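Local coordinates for metallophosphoesterase TT1561-like domain-containing protein (Aquifex aeolicus, PDB 2YVT) that probably hydrolyses phosphoester bonds as a metal-dependent phosphoesterase of the calcineurin superfamily, although its substrate is unknown, at residues 213-217 / 247-252. Numbering follows the deposited sequence.
Sequences PEVAI and LDLTQH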
loop_
_atom_site.group_PDB
_atom_site.type_symbol
_atom_site.label_atom_id
_atom_site.label_comp_id
_atom_site.label_asym_id
_atom_site.label_seq_id
_atom_site.Cartn_x
_atom_site.Cartn_y
_atom_site.Cartn_z
ATOM N N PRO A 213 1.278 -9.078 -13.900
ATOM C CA PRO A 213 0.968 -9.827 -12.689
ATOM C C PRO A 213 -0.431 -10.429 -12.756
ATOM O O PRO A 213 -1.282 -9.949 -13.508
ATOM C CB PRO A 213 1.022 -8.763 -11.587
ATOM C CG PRO A 213 0.747 -7.475 -12.279
ATOM C CD PRO A 213 1.243 -7.617 -13.685
ATOM N N GLU A 214 -0.667 -11.477 -11.979
ATOM C CA GLU A 214 -2.005 -12.075 -11.924
ATOM C C GLU A 214 -2.999 -11.131 -11.252
ATOM O O GLU A 214 -4.128 -10.968 -11.712
ATOM C CB GLU A 214 -1.964 -13.384 -11.154
ATOM C CG GLU A 214 -3.234 -14.205 -11.287
ATOM C CD GLU A 214 -3.144 -15.518 -10.551
ATOM O OE1 GLU A 214 -2.065 -16.138 -10.572
ATOM O OE2 GLU A 214 -4.148 -15.929 -9.943
ATOM N N VAL A 215 -2.558 -10.523 -10.156
ATOM C CA VAL A 215 -3.405 -9.657 -9.338
ATOM C C VAL A 215 -2.588 -8.440 -8.920
ATOM O O VAL A 215 -1.382 -8.540 -8.651
ATOM C CB VAL A 215 -3.914 -10.395 -8.069
ATOM C CG1 VAL A 215 -4.749 -9.472 -7.172
ATOM C CG2 VAL A 215 -4.712 -11.644 -8.444
ATOM N N ALA A 216 -3.241 -7.287 -8.902
ATOM C CA ALA A 216 -2.652 -6.089 -8.322
ATOM C C ALA A 216 -3.606 -5.527 -7.276
ATOM O O ALA A 216 -4.787 -5.331 -7.552
ATOM C CB ALA A 216 -2.347 -5.050 -9.403
ATOM N N ILE A 217 -3.089 -5.297 -6.073
ATOM C CA ILE A 217 -3.866 -4.686 -4.992
ATOM C C ILE A 217 -3.360 -3.255 -4.844
ATOM O O ILE A 217 -2.163 -3.033 -4.742
ATOM C CB ILE A 217 -3.710 -5.471 -3.670
ATOM C CG1 ILE A 217 -4.220 -6.912 -3.843
ATOM C CG2 ILE A 217 -4.435 -4.747 -2.532
ATOM C CD1 ILE A 217 -3.830 -7.866 -2.720
ATOM N N LEU A 247 -10.281 -11.529 -1.092
ATOM C CA LEU A 247 -9.904 -12.207 -2.324
ATOM C C LEU A 247 -9.665 -13.683 -2.036
ATOM O O LEU A 247 -9.061 -14.032 -1.030
ATOM C CB LEU A 247 -8.626 -11.593 -2.921
ATOM C CG LEU A 247 -8.476 -10.103 -3.273
ATOM C CD1 LEU A 247 -8.334 -9.198 -2.053
ATOM C CD2 LEU A 247 -7.268 -9.922 -4.174
ATOM N N ASP A 248 -10.161 -14.545 -2.917
ATOM C CA ASP A 248 -9.765 -15.938 -2.915
ATOM C C ASP A 248 -8.955 -16.174 -4.189
ATOM O O ASP A 248 -9.505 -16.192 -5.288
ATOM C CB ASP A 248 -10.992 -16.856 -2.863
ATOM C CG ASP A 248 -10.619 -18.319 -2.715
ATOM O OD1 ASP A 248 -9.528 -18.701 -3.182
ATOM O OD2 ASP A 248 -11.411 -19.092 -2.117
ATOM N N LEU A 249 -7.644 -16.331 -4.033
ATOM C CA LEU A 249 -6.744 -16.463 -5.178
ATOM C C LEU A 249 -6.852 -17.818 -5.857
ATOM O O LEU A 249 -6.438 -17.969 -7.008
ATOM C CB LEU A 249 -5.295 -16.206 -4.764
ATOM C CG LEU A 249 -4.999 -14.851 -4.104
ATOM C CD1 LEU A 249 -3.502 -14.710 -3.876
ATOM C CD2 LEU A 249 -5.537 -13.698 -4.934
ATOM N N THR A 250 -7.398 -18.801 -5.146
ATOM C CA THR A 250 -7.526 -20.143 -5.710
ATOM C C THR A 250 -8.643 -20.192 -6.743
ATOM O O THR A 250 -8.456 -20.715 -7.848
ATOM C CB THR A 250 -7.746 -21.193 -4.613
ATOM O OG1 THR A 250 -6.628 -21.156 -3.715
ATOM C CG2 THR A 250 -7.856 -22.602 -5.215
ATOM N N GLN A 251 -9.790 -19.620 -6.389
ATOM C CA GLN A 251 -10.943 -19.617 -7.281
ATOM C C GLN A 251 -11.207 -18.274 -7.944
ATOM O O GLN A 251 -12.186 -18.132 -8.673
ATOM C CB GLN A 251 -12.187 -20.105 -6.543
ATOM C CG GLN A 251 -12.154 -21.595 -6.256
ATOM C CD GLN A 251 -13.529 -22.167 -6.038
ATOM O OE1 GLN A 251 -14.102 -22.035 -4.953
ATOM N NE2 GLN A 251 -14.075 -22.814 -7.071
ATOM N N HIS A 252 -10.325 -17.304 -7.712
ATOM C CA HIS A 252 -10.478 -15.946 -8.253
ATOM C C HIS A 252 -11.828 -15.316 -7.891
ATOM O O HIS A 252 -12.496 -14.708 -8.734
ATOM C CB HIS A 252 -10.213 -15.909 -9.764
ATOM C CG HIS A 252 -8.761 -15.815 -10.112
ATOM N ND1 HIS A 252 -7.900 -16.885 -9.999
ATOM C CD2 HIS A 252 -8.014 -14.777 -10.559
ATOM C CE1 HIS A 252 -6.688 -16.512 -10.369
ATOM N NE2 HIS A 252 -6.728 -15.235 -10.705
#
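Val215 packs tip to tip against Leu247, its CG1 lying 3.9 Å from Leu247 CD2, across the interface between the two mixed β-sheets of the calcineurin-like metallophosphoesterase sandwich. Strand 215-218 belongs to one sheet and strand 243-248 to the other, so apolar side chains rather than backbone bonds join them here. Its chi1 of 177° turns CG1 away from the backbone N, and Val215 splits its two methyls between partners: CG1 takes Leu247, while CG2 crosses Leu249 obliquely and sits 4.1 Å from its CD2. Further along the same strand, Ile217 CD1 reaches Leu247 CD2 at 4.3 Å, so this one methyl faces both Val215 and Ile217. Val8 of the neighbouring strand 7-12 touches both leucines.

At the margin the contact turns polar. Glu214 stretches out, its chain extended, and comes to the edge of the His252 imidazole, its carboxylate plane only 16° from the ring's. Its OE2 comes implausibly close to that edge, so the ring's placement there is doubtful, and the geometry as modelled gives no hydrogen bond. The carboxylate's firm partner is Arg175, whose NH2 makes a salt bridge with Glu214 OE2 and also bonds to Leu249 O, tying the two segments together through a third strand. Replacing Glu214 by alanine would probably leave Arg175 without this anionic mate. Around Leu249 the chain makes an Asx turn on its way to strand 253-258, in which Asp248 OD1 accepts Thr250 N at 2.9 Å, nearly in line with its own C-O bond.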